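Local coordinates for protein MgGH51 (Meripilus giganteus, PDB 6ZQ1) that probably removes terminal alpha-L-arabinofuranosyl groups from arabinose-containing plant polysaccharides as a GH51 alpha-L-arabinofuranosidase, at residues Phe22-His27 and Tyr263-Gly268; His400-Pro405 and Ala431-Asn436; Pro222-Phe227 and Thr424-Glu429; Glu351-Ala356 and Thr382-Asn387. All coordinates share one frame; numbering follows the deposited sequence.

Contact 1 (Phe22-His27 and Tyr263-Gly268). With EDG (1,4-dideoxy-1,4-imino-L-arabinitol), chain F.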
# COMPACT_ATOMS: atom_id res chain seq x y z
N PHE A 22 -0.65 3.82 -2.47
CA PHE A 22 -0.00 3.31 -1.27
C PHE A 22 0.73 4.39 -0.48
O PHE A 22 1.43 5.25 -1.00
CB PHE A 22 0.98 2.20 -1.62
CG PHE A 22 1.46 1.49 -0.40
CD1 PHE A 22 0.76 0.43 0.15
CD2 PHE A 22 2.66 1.86 0.19
CE1 PHE A 22 1.24 -0.25 1.26
CE2 PHE A 22 3.10 1.20 1.33
CZ PHE A 22 2.40 0.15 1.86
N GLU A 23 0.53 4.31 0.83
CA GLU A 23 1.41 4.89 1.87
C GLU A 23 1.36 3.93 3.04
O GLU A 23 0.45 3.08 3.09
CB GLU A 23 0.96 6.30 2.24
CG GLU A 23 -0.30 6.29 3.03
CD GLU A 23 -0.82 7.67 3.41
OE1 GLU A 23 -0.05 8.48 4.00
OE2 GLU A 23 -2.02 7.88 3.19
N ASP A 24 2.33 4.02 3.94
CA ASP A 24 2.31 3.28 5.23
C ASP A 24 1.30 3.99 6.14
O ASP A 24 1.68 5.00 6.76
CB ASP A 24 3.69 3.21 5.87
CG ASP A 24 3.78 1.99 6.78
OD1 ASP A 24 2.72 1.62 7.33
OD2 ASP A 24 4.86 1.35 6.87
N ILE A 25 0.07 3.49 6.14
CA ILE A 25 -1.10 3.95 6.96
C ILE A 25 -1.80 2.69 7.46
O ILE A 25 -1.79 1.68 6.72
CB ILE A 25 -2.04 4.85 6.15
CG1 ILE A 25 -3.19 5.41 7.01
CG2 ILE A 25 -2.55 4.15 4.91
CD1 ILE A 25 -4.06 6.43 6.28
N ASN A 26 -2.37 2.70 8.67
CA ASN A 26 -3.05 1.52 9.27
C ASN A 26 -2.08 0.32 9.26
O ASN A 26 -2.53 -0.81 9.03
CB ASN A 26 -4.28 1.10 8.44
CG ASN A 26 -5.25 2.21 8.10
OD1 ASN A 26 -5.58 3.02 8.98
ND2 ASN A 26 -5.74 2.22 6.88
N HIS A 27 -0.77 0.52 9.43
CA HIS A 27 0.27 -0.55 9.33
C HIS A 27 0.12 -1.34 8.02
O HIS A 27 0.17 -2.61 8.05
CB HIS A 27 0.25 -1.46 10.57
CG HIS A 27 0.95 -0.82 11.73
ND1 HIS A 27 2.32 -0.89 11.88
CD2 HIS A 27 0.51 0.02 12.68
CE1 HIS A 27 2.66 -0.20 12.95
NE2 HIS A 27 1.58 0.36 13.45
N TYR A 263 3.07 6.20 14.22
CA TYR A 263 4.04 5.11 14.50
C TYR A 263 5.32 5.30 13.70
O TYR A 263 5.33 5.92 12.63
CB TYR A 263 3.41 3.73 14.26
CG TYR A 263 2.86 3.47 12.87
CD1 TYR A 263 3.64 2.98 11.84
CD2 TYR A 263 1.52 3.72 12.58
CE1 TYR A 263 3.10 2.71 10.58
CE2 TYR A 263 1.00 3.50 11.32
CZ TYR A 263 1.77 2.95 10.31
OH TYR A 263 1.17 2.70 9.09
N VAL A 264 6.37 4.71 14.24
CA VAL A 264 7.71 4.63 13.60
C VAL A 264 7.62 3.73 12.35
O VAL A 264 7.04 2.66 12.44
CB VAL A 264 8.76 4.14 14.59
CG1 VAL A 264 10.13 3.90 13.91
CG2 VAL A 264 8.87 5.13 15.77
N ASN A 265 8.25 4.17 11.25
CA ASN A 265 8.45 3.33 10.05
C ASN A 265 9.88 2.82 10.13
O ASN A 265 10.75 3.62 10.42
CB ASN A 265 8.26 4.07 8.73
CG ASN A 265 6.85 4.48 8.40
OD1 ASN A 265 6.60 4.78 7.24
ND2 ASN A 265 5.95 4.53 9.38
N THR A 266 10.09 1.54 9.93
CA THR A 266 11.46 0.94 9.84
C THR A 266 12.17 1.40 8.56
O THR A 266 13.44 1.36 8.53
CB THR A 266 11.42 -0.59 9.86
OG1 THR A 266 10.78 -1.15 8.70
CG2 THR A 266 10.75 -1.15 11.11
N ASP A 267 11.41 1.70 7.51
CA ASP A 267 11.90 1.93 6.11
C ASP A 267 12.54 0.63 5.58
O ASP A 267 13.20 0.69 4.54
CB ASP A 267 12.81 3.16 5.99
CG ASP A 267 12.08 4.50 5.98
OD1 ASP A 267 10.85 4.52 5.61
OD2 ASP A 267 12.74 5.52 6.31
N GLY A 268 12.22 -0.52 6.19
CA GLY A 268 12.49 -1.85 5.60
C GLY A 268 11.79 -2.03 4.27
O GLY A 268 12.35 -2.69 3.34
O2' EDG F . -3.17 12.44 1.06
C2' EDG F . -3.82 12.12 2.26
C1' EDG F . -5.30 12.50 2.21
N4' EDG F . -5.98 11.25 2.56
C3' EDG F . -3.76 10.62 2.60
O3' EDG F . -2.63 10.36 3.44
C4' EDG F . -5.08 10.37 3.33
C5' EDG F . -5.49 8.90 3.40
O5' EDG F . -5.65 8.31 2.12
O HOH W 1 3.29 5.63 8.63
O HOH W 2 6.90 2.31 5.60

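Contact 2 (His400-Pro405 and Ala431-Asn436). With EDG (1,4-dideoxy-1,4-imino-L-arabinitol), chain F.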
# COMPACT_ATOMS: atom_id res chain seq x y z
N HIS A 400 -8.31 14.44 -5.52
CA HIS A 400 -8.69 13.57 -4.40
C HIS A 400 -10.14 13.85 -4.01
O HIS A 400 -10.46 15.06 -3.93
CB HIS A 400 -7.81 13.82 -3.18
CG HIS A 400 -6.38 13.47 -3.41
ND1 HIS A 400 -5.39 13.73 -2.49
CD2 HIS A 400 -5.76 12.95 -4.49
CE1 HIS A 400 -4.22 13.33 -2.98
NE2 HIS A 400 -4.42 12.89 -4.19
N VAL A 401 -10.95 12.83 -3.76
CA VAL A 401 -12.34 13.07 -3.21
C VAL A 401 -12.76 11.95 -2.25
O VAL A 401 -12.68 10.77 -2.62
CB VAL A 401 -13.38 13.36 -4.29
CG1 VAL A 401 -13.62 12.17 -5.21
CG2 VAL A 401 -14.72 13.86 -3.68
N TYR A 402 -13.25 12.34 -1.08
CA TYR A 402 -13.86 11.48 -0.05
C TYR A 402 -15.28 12.00 0.14
O TYR A 402 -15.38 13.17 0.48
CB TYR A 402 -13.03 11.48 1.22
CG TYR A 402 -11.65 10.88 1.01
CD1 TYR A 402 -11.46 9.52 1.00
CD2 TYR A 402 -10.55 11.69 0.81
CE1 TYR A 402 -10.20 8.95 0.82
CE2 TYR A 402 -9.28 11.13 0.62
CZ TYR A 402 -9.11 9.76 0.64
OH TYR A 402 -7.88 9.21 0.48
N GLN A 403 -16.28 11.17 -0.13
CA GLN A 403 -17.69 11.63 -0.15
C GLN A 403 -18.66 10.48 0.09
O GLN A 403 -18.23 9.35 0.41
CB GLN A 403 -17.94 12.33 -1.49
CG GLN A 403 -17.92 13.85 -1.41
CD GLN A 403 -19.16 14.41 -0.74
OE1 GLN A 403 -20.12 13.68 -0.43
NE2 GLN A 403 -19.11 15.69 -0.44
N THR A 404 -19.97 10.77 0.07
CA THR A 404 -21.01 9.76 0.31
C THR A 404 -21.13 8.87 -0.93
O THR A 404 -20.81 9.30 -2.04
CB THR A 404 -22.37 10.40 0.67
OG1 THR A 404 -22.85 11.07 -0.49
CG2 THR A 404 -22.30 11.38 1.81
N PRO A 405 -21.61 7.62 -0.78
CA PRO A 405 -21.90 6.76 -1.93
C PRO A 405 -22.81 7.47 -2.95
O PRO A 405 -22.54 7.42 -4.14
CB PRO A 405 -22.61 5.55 -1.28
CG PRO A 405 -22.05 5.47 0.12
CD PRO A 405 -21.84 6.92 0.51
N ALA A 431 -12.85 7.44 -2.44
CA ALA A 431 -13.59 6.44 -1.67
C ALA A 431 -14.90 7.09 -1.19
O ALA A 431 -14.87 8.27 -0.87
CB ALA A 431 -12.79 5.95 -0.48
N ALA A 432 -15.97 6.31 -1.18
CA ALA A 432 -17.22 6.68 -0.48
C ALA A 432 -17.00 6.26 0.97
O ALA A 432 -16.82 5.06 1.21
CB ALA A 432 -18.36 6.02 -1.14
N ILE A 433 -16.95 7.22 1.90
CA ILE A 433 -16.39 6.92 3.25
C ILE A 433 -17.45 6.98 4.33
O ILE A 433 -17.14 6.57 5.45
CB ILE A 433 -15.22 7.85 3.61
CG1 ILE A 433 -15.63 9.32 3.71
CG2 ILE A 433 -14.08 7.60 2.66
CD1 ILE A 433 -14.67 10.09 4.59
N SER A 434 -18.63 7.50 4.02
CA SER A 434 -19.62 7.81 5.07
C SER A 434 -20.98 7.98 4.39
O SER A 434 -21.02 8.43 3.26
CB SER A 434 -19.23 9.08 5.85
OG SER A 434 -20.35 9.58 6.63
N THR A 435 -22.05 7.74 5.13
CA THR A 435 -23.42 7.95 4.61
C THR A 435 -23.97 9.29 5.12
O THR A 435 -25.12 9.59 4.79
CB THR A 435 -24.35 6.80 5.03
OG1 THR A 435 -24.33 6.67 6.44
CG2 THR A 435 -23.99 5.47 4.40
N ASN A 436 -23.17 10.05 5.86
CA ASN A 436 -23.56 11.34 6.47
C ASN A 436 -22.84 12.50 5.75
O ASN A 436 -21.70 12.84 6.13
CB ASN A 436 -23.29 11.33 7.97
CG ASN A 436 -23.73 12.62 8.63
OD1 ASN A 436 -24.18 13.55 7.94
ND2 ASN A 436 -23.54 12.70 9.94
O2' EDG F . -3.17 12.44 1.06
C2' EDG F . -3.82 12.12 2.26
C1' EDG F . -5.30 12.50 2.21
N4' EDG F . -5.98 11.25 2.56
C3' EDG F . -3.76 10.62 2.60
O3' EDG F . -2.63 10.36 3.44
C4' EDG F . -5.08 10.37 3.33
C5' EDG F . -5.49 8.90 3.40
O5' EDG F . -5.65 8.31 2.12

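Contact 3 (Pro222-Phe227 and Thr424-Glu429). With EDG (1,4-dideoxy-1,4-imino-L-arabinitol), chain F.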
# COMPACT_ATOMS: atom_id res chain seq x y z
N PRO A 222 -3.76 -4.31 -11.29
CA PRO A 222 -3.46 -2.88 -11.36
C PRO A 222 -2.38 -2.59 -12.40
O PRO A 222 -1.49 -3.45 -12.58
CB PRO A 222 -2.94 -2.57 -9.94
CG PRO A 222 -2.29 -3.88 -9.48
CD PRO A 222 -3.16 -4.96 -10.10
N SER A 223 -2.38 -1.36 -12.93
CA SER A 223 -1.42 -0.91 -13.97
C SER A 223 -0.38 0.02 -13.36
O SER A 223 0.65 0.26 -13.98
CB SER A 223 -2.16 -0.24 -15.11
OG SER A 223 -2.81 0.96 -14.65
N PHE A 224 -0.68 0.61 -12.21
CA PHE A 224 0.23 1.58 -11.56
C PHE A 224 0.15 1.42 -10.04
O PHE A 224 -0.86 0.92 -9.45
CB PHE A 224 -0.02 3.03 -12.02
CG PHE A 224 -1.30 3.63 -11.49
CD1 PHE A 224 -1.35 4.13 -10.19
CD2 PHE A 224 -2.46 3.64 -12.25
CE1 PHE A 224 -2.53 4.63 -9.67
CE2 PHE A 224 -3.65 4.16 -11.73
CZ PHE A 224 -3.67 4.65 -10.44
N PHE A 225 1.20 1.94 -9.41
CA PHE A 225 1.30 2.06 -7.95
C PHE A 225 1.82 3.45 -7.56
O PHE A 225 2.99 3.79 -7.85
CB PHE A 225 2.25 0.96 -7.48
CG PHE A 225 2.24 0.63 -6.02
CD1 PHE A 225 3.04 1.32 -5.13
CD2 PHE A 225 1.54 -0.47 -5.55
CE1 PHE A 225 3.12 0.93 -3.80
CE2 PHE A 225 1.61 -0.86 -4.22
CZ PHE A 225 2.41 -0.16 -3.35
N ARG A 226 0.95 4.27 -6.99
CA ARG A 226 1.29 5.63 -6.48
C ARG A 226 1.89 5.50 -5.08
O ARG A 226 1.32 4.78 -4.25
CB ARG A 226 0.04 6.52 -6.45
CG ARG A 226 0.31 7.95 -6.00
CD ARG A 226 -1.00 8.61 -5.53
NE ARG A 226 -0.72 9.93 -5.01
CZ ARG A 226 -1.41 10.54 -4.03
NH1 ARG A 226 -2.46 9.97 -3.47
NH2 ARG A 226 -1.00 11.73 -3.63
N PHE A 227 3.09 6.05 -4.86
CA PHE A 227 3.85 5.91 -3.59
C PHE A 227 4.92 7.00 -3.52
O PHE A 227 5.21 7.63 -4.54
CB PHE A 227 4.48 4.52 -3.54
CG PHE A 227 5.78 4.48 -4.30
CD1 PHE A 227 5.77 4.61 -5.68
CD2 PHE A 227 6.98 4.33 -3.63
CE1 PHE A 227 6.97 4.60 -6.37
CE2 PHE A 227 8.17 4.28 -4.34
CZ PHE A 227 8.16 4.43 -5.70
N THR A 424 -4.05 16.18 -18.47
CA THR A 424 -4.65 14.90 -18.01
C THR A 424 -4.85 14.93 -16.50
O THR A 424 -4.21 15.74 -15.80
CB THR A 424 -3.86 13.71 -18.53
OG1 THR A 424 -2.54 13.77 -17.99
CG2 THR A 424 -3.88 13.70 -20.05
N TYR A 425 -5.79 14.11 -16.03
CA TYR A 425 -6.25 14.08 -14.63
C TYR A 425 -6.02 12.68 -14.04
O TYR A 425 -6.33 11.66 -14.69
CB TYR A 425 -7.70 14.56 -14.57
CG TYR A 425 -7.80 15.99 -14.99
CD1 TYR A 425 -7.62 17.01 -14.06
CD2 TYR A 425 -7.94 16.34 -16.33
CE1 TYR A 425 -7.65 18.34 -14.44
CE2 TYR A 425 -7.97 17.67 -16.72
CZ TYR A 425 -7.83 18.66 -15.77
OH TYR A 425 -7.82 19.96 -16.13
N PHE A 426 -5.46 12.67 -12.85
CA PHE A 426 -5.19 11.46 -12.03
C PHE A 426 -6.13 11.51 -10.85
O PHE A 426 -6.00 12.46 -10.05
CB PHE A 426 -3.73 11.43 -11.56
CG PHE A 426 -3.29 10.37 -10.58
CD1 PHE A 426 -3.89 9.13 -10.55
CD2 PHE A 426 -2.20 10.59 -9.73
CE1 PHE A 426 -3.47 8.15 -9.66
CE2 PHE A 426 -1.76 9.60 -8.87
CZ PHE A 426 -2.38 8.37 -8.84
N GLU A 427 -7.06 10.57 -10.74
CA GLU A 427 -7.96 10.54 -9.56
C GLU A 427 -7.22 9.74 -8.47
O GLU A 427 -7.54 8.56 -8.26
CB GLU A 427 -9.34 10.00 -9.90
CG GLU A 427 -10.34 10.33 -8.79
CD GLU A 427 -11.08 11.65 -8.96
OE1 GLU A 427 -10.90 12.27 -10.02
OE2 GLU A 427 -11.83 12.05 -8.01
N GLY A 428 -6.25 10.37 -7.81
CA GLY A 428 -5.18 9.68 -7.06
C GLY A 428 -5.65 9.09 -5.74
O GLY A 428 -4.95 8.21 -5.22
N GLU A 429 -6.77 9.58 -5.18
CA GLU A 429 -7.42 9.05 -3.98
C GLU A 429 -8.92 9.32 -4.14
O GLU A 429 -9.26 10.48 -4.38
CB GLU A 429 -7.01 9.79 -2.69
CG GLU A 429 -5.51 9.73 -2.40
CD GLU A 429 -5.09 10.55 -1.18
OE1 GLU A 429 -5.97 10.87 -0.30
OE2 GLU A 429 -3.89 10.86 -1.09
O2' EDG F . -3.17 12.44 1.06
C2' EDG F . -3.82 12.12 2.26
C1' EDG F . -5.30 12.50 2.21
N4' EDG F . -5.98 11.25 2.56
C3' EDG F . -3.76 10.62 2.60
O3' EDG F . -2.63 10.36 3.44
C4' EDG F . -5.08 10.37 3.33
C5' EDG F . -5.49 8.90 3.40
O5' EDG F . -5.65 8.31 2.12

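Contact 4 (Glu351-Ala356 and Thr382-Asn387). With NAG (2-acetamido-2-deoxy-beta-D-glucopyranose), chain B; EDG (1,4-dideoxy-1,4-imino-L-arabinitol), chain F; NAG (2-acetamido-2-deoxy-beta-D-glucopyranose), chain C.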
# COMPACT_ATOMS: atom_id res chain seq x y z
N GLU A 351 -1.04 16.83 -1.78
CA GLU A 351 -2.13 17.71 -1.30
C GLU A 351 -1.56 19.08 -0.92
O GLU A 351 -1.79 19.55 0.23
CB GLU A 351 -2.85 17.06 -0.10
CG GLU A 351 -3.62 15.81 -0.49
CD GLU A 351 -4.80 15.44 0.41
OE1 GLU A 351 -4.72 15.73 1.64
OE2 GLU A 351 -5.75 14.78 -0.10
N ASP A 352 -0.90 19.75 -1.86
CA ASP A 352 -0.29 21.07 -1.63
C ASP A 352 -1.38 22.15 -1.67
O ASP A 352 -1.04 23.33 -1.47
CB ASP A 352 0.86 21.34 -2.58
CG ASP A 352 2.07 20.49 -2.21
OD1 ASP A 352 2.78 20.89 -1.26
OD2 ASP A 352 2.22 19.39 -2.78
N PHE A 353 -2.64 21.79 -1.88
CA PHE A 353 -3.76 22.73 -1.57
C PHE A 353 -3.76 23.10 -0.08
O PHE A 353 -4.38 24.11 0.26
CB PHE A 353 -5.09 22.17 -2.05
CG PHE A 353 -5.50 20.84 -1.49
CD1 PHE A 353 -6.06 20.75 -0.21
CD2 PHE A 353 -5.46 19.70 -2.27
CE1 PHE A 353 -6.49 19.52 0.29
CE2 PHE A 353 -5.89 18.48 -1.78
CZ PHE A 353 -6.43 18.40 -0.51
N PHE A 354 -3.09 22.37 0.81
CA PHE A 354 -2.91 22.80 2.22
C PHE A 354 -1.88 23.93 2.34
O PHE A 354 -1.81 24.53 3.43
CB PHE A 354 -2.52 21.64 3.15
CG PHE A 354 -3.68 20.80 3.61
CD1 PHE A 354 -4.48 21.20 4.67
CD2 PHE A 354 -3.98 19.60 2.98
CE1 PHE A 354 -5.56 20.43 5.09
CE2 PHE A 354 -5.02 18.81 3.43
CZ PHE A 354 -5.83 19.24 4.45
N ALA A 355 -1.08 24.19 1.29
CA ALA A 355 -0.04 25.23 1.30
C ALA A 355 -0.05 25.95 -0.04
O ALA A 355 0.98 25.95 -0.71
CB ALA A 355 1.29 24.59 1.64
N ALA A 356 -1.20 26.49 -0.44
CA ALA A 356 -1.39 27.04 -1.80
C ALA A 356 -0.66 28.39 -1.95
O ALA A 356 -0.46 28.81 -3.10
CB ALA A 356 -2.86 27.14 -2.10
N THR A 382 -0.46 19.07 -7.37
CA THR A 382 -1.29 18.48 -6.28
C THR A 382 -2.25 19.52 -5.72
O THR A 382 -3.04 19.16 -4.84
CB THR A 382 -0.43 17.94 -5.15
OG1 THR A 382 0.22 19.05 -4.53
CG2 THR A 382 0.61 16.96 -5.68
N THR A 383 -2.12 20.77 -6.15
CA THR A 383 -3.12 21.82 -5.77
C THR A 383 -4.45 21.52 -6.43
O THR A 383 -4.52 20.74 -7.35
CB THR A 383 -2.60 23.23 -6.07
OG1 THR A 383 -1.81 23.24 -7.27
CG2 THR A 383 -1.78 23.76 -4.90
N ASN A 384 -5.53 22.20 -5.98
CA ASN A 384 -6.79 22.16 -6.75
C ASN A 384 -6.56 22.66 -8.17
O ASN A 384 -5.74 23.61 -8.36
CB ASN A 384 -7.87 23.02 -6.08
CG ASN A 384 -8.14 22.57 -4.66
OD1 ASN A 384 -8.21 21.37 -4.37
ND2 ASN A 384 -8.42 23.53 -3.81
N ALA A 385 -7.23 22.04 -9.14
CA ALA A 385 -6.98 22.30 -10.57
C ALA A 385 -7.19 23.79 -10.84
O ALA A 385 -8.31 24.35 -10.57
CB ALA A 385 -7.78 21.39 -11.47
N TRP A 386 -6.14 24.44 -11.35
CA TRP A 386 -6.19 25.82 -11.92
C TRP A 386 -6.34 26.92 -10.85
O TRP A 386 -6.42 28.10 -11.28
CB TRP A 386 -7.29 25.95 -12.99
CG TRP A 386 -7.20 24.83 -13.97
CD1 TRP A 386 -8.13 23.85 -14.17
CD2 TRP A 386 -6.08 24.50 -14.80
NE1 TRP A 386 -7.66 22.94 -15.07
CE2 TRP A 386 -6.42 23.32 -15.49
CE3 TRP A 386 -4.86 25.12 -15.08
CZ2 TRP A 386 -5.56 22.72 -16.40
CZ3 TRP A 386 -3.98 24.50 -15.96
CH2 TRP A 386 -4.34 23.33 -16.62
N ASN A 387 -6.37 26.60 -9.56
CA ASN A 387 -6.50 27.57 -8.44
C ASN A 387 -5.64 27.10 -7.27
O ASN A 387 -6.08 26.26 -6.49
CB ASN A 387 -7.96 27.77 -8.05
CG ASN A 387 -8.11 28.91 -7.07
OD1 ASN A 387 -7.12 29.53 -6.71
ND2 ASN A 387 -9.33 29.20 -6.66
C1 NAG B . -7.81 23.81 -19.73
C2 NAG B . -6.92 25.05 -19.52
C3 NAG B . -7.14 25.67 -18.15
C4 NAG B . -8.62 25.90 -17.95
C5 NAG B . -9.42 24.61 -18.18
C6 NAG B . -10.93 24.81 -18.05
C7 NAG B . -4.80 24.81 -20.80
C8 NAG B . -3.46 24.11 -20.82
N2 NAG B . -5.52 24.67 -19.68
O3 NAG B . -6.41 26.88 -17.94
O4 NAG B . -8.85 26.28 -16.61
O5 NAG B . -9.17 24.16 -19.51
O6 NAG B . -11.29 26.00 -18.78
O7 NAG B . -5.20 25.41 -21.79
O2' EDG F . -3.17 12.44 1.06
C2' EDG F . -3.82 12.12 2.26
C1' EDG F . -5.30 12.50 2.21
N4' EDG F . -5.98 11.25 2.56
C3' EDG F . -3.76 10.62 2.60
O3' EDG F . -2.63 10.36 3.44
C4' EDG F . -5.08 10.37 3.33
C5' EDG F . -5.49 8.90 3.40
O5' EDG F . -5.65 8.31 2.12
C1 NAG C . -8.93 27.67 -16.35
C2 NAG C . -9.82 27.77 -15.14
C3 NAG C . -9.88 29.21 -14.63
C4 NAG C . -8.46 29.68 -14.29
C5 NAG C . -7.62 29.57 -15.58
C6 NAG C . -6.15 29.91 -15.28
C7 NAG C . -11.82 26.40 -14.76
C8 NAG C . -13.27 26.14 -15.15
N2 NAG C . -11.15 27.31 -15.48
O3 NAG C . -10.78 29.26 -13.48
O4 NAG C . -8.30 31.01 -13.69
O5 NAG C . -7.64 28.23 -16.09
O6 NAG C . -5.23 29.41 -16.25
O7 NAG C . -11.31 25.83 -13.83

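Contact 1 (Phe22-His27 and Tyr263-Gly268)
Tyr-263 meets His-27 face to face. The ring centroids are 3.7 Å apart and the planes are tilted by 20°. The two side chains run past each other in opposite directions, and NE2 of His-27 sits 3.4 Å from CG of Tyr-263. With chi1 at 57°, CG of Tyr-263 lies between the backbone N and the carbonyl carbon, which directs the ring at the loop 24-27. Its OH donates to OD1 of Asp-24 at 2.6 Å, meeting that oxygen from above the carboxylate plane. The same OH accepts from the backbone N of His-27 at 2.9 Å, so the phenol is gripped at its tip as well as on one face. ND1 of His-27 is hydrogen-bonded to Asp-30 O.

Residues 22-27 follow strand 20-21, the first strand of the (beta/alpha)8 barrel in chain order. Glu-23 in this loop accepts from O3' of the bound iminosugar EDG through OE2 at 2.6 Å.

Two residues on from Tyr-263, Asn-265 reaches Asp-24 through two waters. One bridges Asp-24 O to ND2. The other donates to both Asp-24 OD2 and Asn-265 OD1. Asn-232 also binds OD1. Thr-266 then forms an ST turn, its OG1 taking the N-H of Gly-268 at 3.0 Å, and the same oxygen is hydrogen-bonded to Asp-30 OD1.

Contact 2 (His400-Pro405 and Ala431-Asn436)
Tyr-402 holds CG opposite its carbonyl carbon (chi1 -64°), and Ile-433 puts its CG2 branch in the same position, with CG1 at chi1 64°. The two side chains cross at about a right angle, and CG2 of Ile-433 touches the ring edge at CD1 of Tyr-402, 3.6 Å away. The contact joins the two parallel strands of a beta-alpha-beta unit of the barrel, strands 396-403 and 424-432 with helix 405-410 between them. Tyr-402 pairs with Ala-431, and Gln-403 with Ala-432. Two of the backbone bonds are weak: Ala-431 N to Val-401 O, and Gln-403 N to Ala-431 O. The third is shorter, Ile-433 N to Gln-403 O at 2.9 Å.

Ala-431 CB lies by the Tyr-402 ring, on the side of the sheet where the phenol reaches the active site. There Tyr-402 OH accepts from O5' of EDG at 2.9 Å and is also hydrogen-bonded to Glu-429. On the other side of the sheet Ala-432 CB packs 3.9 Å from Pro-405 CG. Thr-404 caps the helix that follows, its OG1 bonded to Trp-407 N. Ser-434 O is buried here without a hydrogen-bond partner, and Thr-404 CA approaches it at 3.2 Å in a CA-H...O contact.

Contact 3 (Pro222-Phe227 and Thr424-Glu429)
The contact lies inside the (beta/alpha)8 barrel, where strand 224-227 faces strand 424-428 across the interior, their directions 72° apart. Phe-224 and Phe-426 meet deeper in the barrel than Glu-429. The edge of Phe-426 points at the face of Phe-224 in an offset edge-to-face pair, with centroids 5.4 Å apart. CE1 of Phe-426 comes within 3.6 Å of CZ of Phe-224. Gly-428 CA lies over one face of the Phe-426 ring, toward its rim.

Arg-226 runs obliquely past Phe-426. Its CG is anti to the backbone N (chi1 -177°), and the chain stays extended to NE, with CD 3.6 Å from CE2 of Phe-426. NH1 then forms a salt bridge with Glu-429 OE2 at 2.9 Å. The carboxylate oxygen lies almost in the guanidinium plane and uses its anti lone pair. Glu-347 forms a salt bridge with NE of the same arginine.

Glu-429 stands near the C-terminal end of the seventh barrel strand, consistent with the nucleophile position in clan GH-A. Its OE2 also accepts from O2' of EDG at 2.8 Å, and its OE1 is hydrogen-bonded to Tyr-402 OH. These bonds should restrict the carboxylate's rotation beside the sugar-like ring, and Arg-226 probably helps to position it.

Contact 4 (Glu351-Ala356 and Thr382-Asn387)
Glu-351 and Thr-382 bring their backbones together, CA to CA 5.1 Å, and the chain of 351-356 then coils through a short 3-10 turn at 352-354 against the loop 382-387, which ends in a type II beta turn. Thr-382 is clasped by Asp-352 in two ways. The backbone N of Asp-352 donates to Thr-382 OG1 at 3.0 Å. That hydroxyl donates in turn to Asp-352 OD2 at 2.7 Å, on its anti lone pair. The threonine chi1 of 67° places OG1 between the backbone N and the carbonyl carbon, turned to Asp-352. Arg-362 forms a salt bridge with the other oxygen, OD1, so both carboxylate oxygens are engaged.

Next to this, Thr-383 CG2 rests against the backbone of Asp-352, 3.5 Å from its O. The edge of the Phe-353 ring, at CD2, faces Thr-382 O at 3.6 Å. The Asn-384 side chain crosses Phe-353 at about a right angle, OD1 3.8 Å from CD2. Further on, Trp-386 carries an N-acetylglucosamine of chain B over one ring face.

The Glu-351 side chain starts away from 382-387. Its OE2 lies 3.3 Å from C1' of EDG and is hydrogen-bonded to His-400 ND1. It follows Asn-350 after the fourth barrel strand, consistent with the acid/base position of clan GH-A glycosidases.

From the N terminus, contact 1 opens in the loop after strand 20-21 and closes at strand 264-265. Contact 3 opens within that span, at 222-227, so the two cross. They touch where Phe-22, just past strand 20-21, probably hydrogen-bonds through its N to Arg-226 O. Contact 3 closes only at 424-429. Contact 4 opens and closes inside that span, joining the loops after strands 345-348 and 378-381. Contact 2 begins at 400-405, also within it, but ends at 431-436 and so crosses contact 3; the two share strand 424-432. Contacts 2 and 4 meet through His-400 and Glu-351. All four touch EDG; contacts 2, 3 and 4 join barrel strands or loops, while contact 1 ties the small sheet 257-258/264-265 to the first barrel loop.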